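Local coordinates for hypothetical protein Atu0120 (Agrobacterium tumefaciens, PDB 2I6H), which is of unknown function but belongs to the DUF924 family of bacterial proteins, is mostly helical and pairs with a second copy of itself, at residues Y162-H165 and A166-R170; G177-P180 and H181-G184. All coordinates share one frame; numbering follows the deposited sequence. Where two conformers were deposited one is given.

Contact 1 (Y162-H165 and A166-R170)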
ATOM      1  N   TYR A 162       2.718   4.221   0.934  1.00 11.47           N
ATOM      2  CA  TYR A 162       3.296   4.396   2.280  1.00 12.09           C
ATOM      3  C   TYR A 162       2.611   5.581   2.933  1.00 10.91           C
ATOM      4  O   TYR A 162       2.146   5.509   4.066  1.00 12.33           O
ATOM      5  CB  TYR A 162       4.797   4.716   2.194  1.00 12.28           C
ATOM      6  CG  TYR A 162       5.610   3.613   1.566  1.00 13.56           C
ATOM      7  CD1 TYR A 162       5.944   2.473   2.305  1.00 15.25           C
ATOM      8  CD2 TYR A 162       6.063   3.713   0.252  1.00 14.85           C
ATOM      9  CE1 TYR A 162       6.720   1.442   1.745  1.00 14.02           C
ATOM     10  CE2 TYR A 162       6.845   2.687  -0.336  1.00 15.14           C
ATOM     11  CZ  TYR A 162       7.163   1.562   0.419  1.00 14.85           C
ATOM     12  OH  TYR A 162       7.926   0.549  -0.164  1.00 15.04           O
ATOM     13  N   LEU A 163       2.556   6.674   2.180  1.00 11.23           N
ATOM     14  CA  LEU A 163       1.921   7.907   2.654  1.00 11.87           C
ATOM     15  C   LEU A 163       0.402   7.700   2.922  1.00 11.57           C
ATOM     16  O   LEU A 163      -0.106   8.093   3.974  1.00 11.42           O
ATOM     17  CB  LEU A 163       2.187   9.057   1.671  1.00 12.12           C
ATOM     18  CG  LEU A 163       1.653  10.416   2.153  1.00 13.55           C
ATOM     19  CD1 LEU A 163       1.963  10.759   3.649  1.00 14.24           C
ATOM     20  CD2 LEU A 163       2.122  11.531   1.245  1.00 16.66           C
ATOM     21  N   HIS A 164      -0.283   7.077   1.968  1.00 11.93           N
ATOM     22  CA  HIS A 164      -1.690   6.744   2.131  1.00 12.02           C
ATOM     23  C   HIS A 164      -1.918   5.999   3.464  1.00 12.91           C
ATOM     24  O   HIS A 164      -2.816   6.370   4.241  1.00 12.45           O
ATOM     25  CB  HIS A 164      -2.224   5.937   0.941  1.00 12.91           C
ATOM     26  CG  HIS A 164      -3.554   5.276   1.213  1.00 14.91           C
ATOM     27  ND1 HIS A 164      -4.724   5.995   1.362  1.00 16.42           N
ATOM     28  CD2 HIS A 164      -3.893   3.972   1.346  1.00 18.03           C
ATOM     29  CE1 HIS A 164      -5.727   5.159   1.587  1.00 16.17           C
ATOM     30  NE2 HIS A 164      -5.249   3.927   1.580  1.00 17.66           N
ATOM     31  N   HIS A 165      -1.121   4.954   3.737  1.00 11.97           N
ATOM     32  CA  HIS A 165      -1.323   4.185   4.984  1.00 13.44           C
ATOM     33  C   HIS A 165      -1.087   5.033   6.254  1.00 12.86           C
ATOM     34  O   HIS A 165      -1.809   4.913   7.245  1.00 11.82           O
ATOM     35  CB  HIS A 165      -0.406   2.959   4.988  1.00 14.19           C
ATOM     36  CG  HIS A 165      -0.704   1.980   3.887  1.00 18.20           C
ATOM     37  ND1 HIS A 165       0.262   1.155   3.337  1.00 21.63           N
ATOM     38  CD2 HIS A 165      -1.858   1.688   3.246  1.00 20.98           C
ATOM     39  CE1 HIS A 165      -0.287   0.418   2.383  1.00 23.13           C
ATOM     40  NE2 HIS A 165      -1.571   0.725   2.302  1.00 21.26           N
ATOM     41  N   ALA A 166      -0.051   5.862   6.228  1.00 11.79           N
ATOM     42  CA  ALA A 166       0.223   6.751   7.387  1.00 12.43           C
ATOM     43  C   ALA A 166      -0.963   7.706   7.640  1.00 12.65           C
ATOM     44  O   ALA A 166      -1.340   7.964   8.791  1.00 12.54           O
ATOM     45  CB  ALA A 166       1.521   7.545   7.152  1.00 13.30           C
ATOM     46  N   GLU A 167      -1.565   8.199   6.562  1.00 12.12           N
ATOM     47  CA  GLU A 167      -2.686   9.127   6.664  1.00 13.82           C
ATOM     48  C   GLU A 167      -3.947   8.424   7.148  1.00 14.10           C
ATOM     49  O   GLU A 167      -4.701   9.003   7.937  1.00 14.18           O
ATOM     50  CB  GLU A 167      -2.942   9.842   5.330  1.00 14.61           C
ATOM     51  CG  GLU A 167      -1.853  10.830   4.947  1.00 17.07           C
ATOM     52  CD  GLU A 167      -1.752  12.085   5.851  1.00 22.92           C
ATOM     53  OE1 GLU A 167      -2.628  12.330   6.723  1.00 23.52           O
ATOM     54  OE2 GLU A 167      -0.758  12.826   5.680  1.00 23.49           O
ATOM     55  N   GLU A 168      -4.143   7.172   6.712  1.00 14.40           N
ATOM     56  CA  GLU A 168      -5.257   6.321   7.188  0.50 14.83           C
ATOM     57  C   GLU A 168      -5.218   6.178   8.713  1.00 15.21           C
ATOM     58  O   GLU A 168      -6.250   6.302   9.408  1.00 15.46           O
ATOM     59  CB  GLU A 168      -5.140   4.919   6.591  0.50 15.26           C
ATOM     60  CG  GLU A 168      -5.471   4.819   5.097  0.50 17.08           C
ATOM     61  CD  GLU A 168      -6.952   4.976   4.823  0.50 16.95           C
ATOM     62  OE1 GLU A 168      -7.732   4.034   5.112  0.50 19.34           O
ATOM     63  OE2 GLU A 168      -7.330   6.041   4.317  0.50 19.22           O
ATOM     64  N   HIS A 169      -4.021   5.906   9.238  1.00 13.51           N
ATOM     65  CA  HIS A 169      -3.872   5.739  10.670  1.00 14.05           C
ATOM     66  C   HIS A 169      -4.102   7.071  11.380  1.00 14.13           C
ATOM     67  O   HIS A 169      -4.796   7.093  12.406  1.00 13.60           O
ATOM     68  CB  HIS A 169      -2.475   5.183  11.018  1.00 13.89           C
ATOM     69  CG  HIS A 169      -2.310   3.710  10.729  1.00 14.71           C
ATOM     70  ND1 HIS A 169      -2.120   3.204   9.455  1.00 15.17           N
ATOM     71  CD2 HIS A 169      -2.278   2.642  11.566  1.00 16.86           C
ATOM     72  CE1 HIS A 169      -1.979   1.890   9.523  1.00 17.96           C
ATOM     73  NE2 HIS A 169      -2.065   1.525  10.795  1.00 17.18           N
ATOM     74  N   ARG A 170      -3.516   8.156  10.862  1.00 13.31           N
ATOM     75  CA  ARG A 170      -3.635   9.484  11.521  1.00 13.73           C
ATOM     76  C   ARG A 170      -5.092   9.917  11.626  1.00 14.11           C
ATOM     77  O   ARG A 170      -5.505  10.453  12.653  1.00 13.59           O
ATOM     78  CB  ARG A 170      -2.805  10.543  10.808  1.00 12.40           C
ATOM     79  CG  ARG A 170      -2.949  11.953  11.434  1.00 12.32           C
ATOM     80  CD  ARG A 170      -1.951  12.955  10.881  1.00 17.13           C
ATOM     81  NE  ARG A 170      -2.237  13.357   9.502  1.00 20.14           N
ATOM     82  CZ  ARG A 170      -3.001  14.391   9.175  1.00 25.57           C
ATOM     83  NH1 ARG A 170      -3.600  15.129  10.126  1.00 23.87           N
ATOM     84  NH2 ARG A 170      -3.175  14.691   7.889  1.00 24.26           N
TER
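The carbonyl O of H165 is gripped twice by H169, one helical turn on. The ring nitrogen ND1 of H169 donates to H165 O at 2.8 Å in a nearly straight bond (169°), and the backbone N of H169 reaches the same oxygen at 3.1 Å from the opposite face of the carbonyl plane. H165 O lies in the plane of the H169 ring, at its edge; the bond thus fixes the rotation of the imidazole, and ND1 carries a hydrogen. On another side of the helix E168 folds back over H164. With CG of H164 anti to the backbone N (chi1 165°) and the E168 chain bent at chi2, CG of E168, in one of its two conformers, stands over one face of the H164 ring, 3.8 Å from its centroid, a CH-pi contact. Farther round, the bent E167 lies alongside L163 and offers OE1 to R170, whose NE and NH2 hold that one oxygen side-on in a salt bridge (NH2 to OE1 2.7 Å); E174 takes NH1 of R170. These contacts, about one turn apart along helix 160-176, meet two neighbours: E167, H169 and R170 pack on helix 145-155, while L163 and H164 meet P43 of the second subunit.

Contact 2 (G177-P180 and H181-G184)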
ATOM      1  N   GLY A 177      -8.851   9.664  19.184  1.00 16.02           N
ATOM      2  CA  GLY A 177      -7.745   9.622  20.148  1.00 16.59           C
ATOM      3  C   GLY A 177      -7.124   8.229  20.373  1.00 16.55           C
ATOM      4  O   GLY A 177      -6.178   8.075  21.156  1.00 17.98           O
ATOM      5  N   ARG A 178      -7.598   7.241  19.623  1.00 14.46           N
ATOM      6  CA  ARG A 178      -7.172   5.843  19.768  1.00 14.74           C
ATOM      7  C   ARG A 178      -7.752   5.012  18.618  1.00 15.08           C
ATOM      8  O   ARG A 178      -8.561   5.514  17.817  1.00 15.13           O
ATOM      9  CB  ARG A 178      -7.680   5.299  21.121  1.00 15.00           C
ATOM     10  CG  ARG A 178      -9.204   5.235  21.213  1.00 14.60           C
ATOM     11  CD  ARG A 178      -9.669   4.952  22.663  1.00 14.60           C
ATOM     12  NE  ARG A 178     -11.121   4.759  22.741  1.00 16.13           N
ATOM     13  CZ  ARG A 178     -11.757   4.449  23.880  1.00 18.60           C
ATOM     14  NH1 ARG A 178     -11.084   4.328  25.022  1.00 17.81           N
ATOM     15  NH2 ARG A 178     -13.056   4.241  23.874  1.00 18.26           N
ATOM     16  N   PHE A 179      -7.370   3.732  18.557  1.00 14.55           N
ATOM     17  CA  PHE A 179      -7.886   2.817  17.545  1.00 13.93           C
ATOM     18  C   PHE A 179      -9.016   2.029  18.163  1.00 14.36           C
ATOM     19  O   PHE A 179      -8.769   1.147  19.009  1.00 14.17           O
ATOM     20  CB  PHE A 179      -6.776   1.875  17.072  1.00 13.53           C
ATOM     21  CG  PHE A 179      -5.710   2.580  16.291  1.00 12.62           C
ATOM     22  CD1 PHE A 179      -5.959   3.026  14.986  1.00 13.10           C
ATOM     23  CD2 PHE A 179      -4.461   2.800  16.863  1.00 13.23           C
ATOM     24  CE1 PHE A 179      -4.933   3.709  14.265  1.00 13.14           C
ATOM     25  CE2 PHE A 179      -3.444   3.463  16.161  1.00 15.84           C
ATOM     26  CZ  PHE A 179      -3.675   3.912  14.871  1.00 13.38           C
ATOM     27  N   PRO A 180     -10.260   2.348  17.778  1.00 15.68           N
ATOM     28  CA  PRO A 180     -11.418   1.655  18.344  1.00 15.69           C
ATOM     29  C   PRO A 180     -11.404   0.170  18.111  1.00 15.46           C
ATOM     30  O   PRO A 180     -11.985  -0.549  18.936  1.00 14.88           O
ATOM     31  CB  PRO A 180     -12.605   2.294  17.587  1.00 15.04           C
ATOM     32  CG  PRO A 180     -12.125   3.639  17.295  1.00 17.86           C
ATOM     33  CD  PRO A 180     -10.698   3.396  16.841  1.00 14.83           C
ATOM     34  N   HIS A 181     -10.762  -0.304  17.026  1.00 16.31           N
ATOM     35  CA  HIS A 181     -10.644  -1.753  16.804  0.60 16.83           C
ATOM     36  C   HIS A 181      -9.956  -2.489  17.976  1.00 16.59           C
ATOM     37  O   HIS A 181     -10.128  -3.699  18.125  1.00 17.03           O
ATOM     38  CB  HIS A 181      -9.945  -2.070  15.471  0.60 18.47           C
ATOM     39  CG  HIS A 181     -10.862  -2.043  14.276  0.60 20.64           C
ATOM     40  ND1 HIS A 181     -11.836  -3.002  14.058  0.60 24.89           N
ATOM     41  CD2 HIS A 181     -10.946  -1.182  13.230  0.60 23.41           C
ATOM     42  CE1 HIS A 181     -12.474  -2.733  12.933  0.60 24.85           C
ATOM     43  NE2 HIS A 181     -11.955  -1.635  12.411  0.60 25.28           N
ATOM     44  N   ARG A 182      -9.185  -1.764  18.801  1.00 14.57           N
ATOM     45  CA  ARG A 182      -8.469  -2.394  19.928  1.00 14.15           C
ATOM     46  C   ARG A 182      -9.311  -2.508  21.208  1.00 14.16           C
ATOM     47  O   ARG A 182      -8.853  -3.100  22.191  1.00 13.41           O
ATOM     48  CB  ARG A 182      -7.209  -1.600  20.270  1.00 14.24           C
ATOM     49  CG  ARG A 182      -6.239  -1.482  19.102  1.00 12.35           C
ATOM     50  CD  ARG A 182      -4.978  -0.749  19.556  1.00 11.96           C
ATOM     51  NE  ARG A 182      -4.076  -0.497  18.435  1.00 11.88           N
ATOM     52  CZ  ARG A 182      -2.865   0.056  18.594  1.00 15.26           C
ATOM     53  NH1 ARG A 182      -2.448   0.396  19.819  1.00 11.45           N
ATOM     54  NH2 ARG A 182      -2.063   0.251  17.548  1.00 17.08           N
ATOM     55  N   ASN A 183     -10.480  -1.879  21.205  1.00 13.85           N
ATOM     56  CA  ASN A 183     -11.284  -1.713  22.446  1.00 15.05           C
ATOM     57  C   ASN A 183     -11.636  -3.028  23.120  1.00 16.16           C
ATOM     58  O   ASN A 183     -11.529  -3.143  24.353  1.00 16.23           O
ATOM     59  CB  ASN A 183     -12.565  -0.900  22.172  1.00 14.82           C
ATOM     60  CG  ASN A 183     -12.284   0.534  21.885  1.00 16.13           C
ATOM     61  OD1 ASN A 183     -11.128   0.986  21.987  1.00 17.78           O
ATOM     62  ND2 ASN A 183     -13.336   1.284  21.530  1.00 15.48           N
ATOM     63  N   GLY A 184     -12.014  -4.031  22.322  1.00 16.39           N
ATOM     64  CA  GLY A 184     -12.389  -5.335  22.887  1.00 17.82           C
ATOM     65  C   GLY A 184     -11.211  -5.972  23.593  1.00 17.88           C
ATOM     66  O   GLY A 184     -11.308  -6.426  24.746  1.00 17.19           O
TER
HETATM   67  O   HOH W   1     -13.202  -3.083  19.626  1.00 25.49           O
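P180 O is held by two donors in the turn that leads into the short helix 183-186: the backbone N of N183 at 3.0 Å, above the carbonyl plane, and a water at 2.9 Å. The same water accepts from the backbone N of G184, so that it bridges P180 O and G184 N. Just before it, R182 N donates to F179 O at 2.9 Å, so two successive i to i+3 bonds close the turn. F179 and R182 run side by side in the same direction. The extended arginine lays one face of its guanidinium against CD2 of F179, 3.6 Å from R182 NH2, with the two planes 29° apart; R182 NH2 is bonded to the carbonyl O of H141. N183, with CG beside its own backbone N (chi1 -70°), sets its amide close to P180 and across R178 at about a right angle. N183 OD1 lies over one face of the R178 guanidinium, 3.8 Å from NE, without a bond between them. Each polar end is satisfied elsewhere: R178 by a salt bridge to E194 and by E189 O, N183 OD1 by R188, and N183 ND2 by T190 and E194. E194 thus pairs with both R178 and N183, while P180 packs on Y197 and L198 of helix 192-199; the buried amide of N183 has both OD1 and ND2 bonded.

Contacts 1 and 2 follow one another along the chain, the first within helix 160-176 and the second in the turn leading from it into helix 183-186; their centres are about 17 Å apart. They nevertheless meet through two side chains, CD2 of H169 packing at 3.8 Å from CZ of F179. The ring that contact 1 fixes by its edge therefore also borders the aromatic ring of contact 2, which packs on I172 and V173 of the same helix. The side chain of E168 is about 4 Å from a bound calcium ion; that of F179 is about 13 Å from a bound calcium. With the function unknown, neither contact can be tied to an active site.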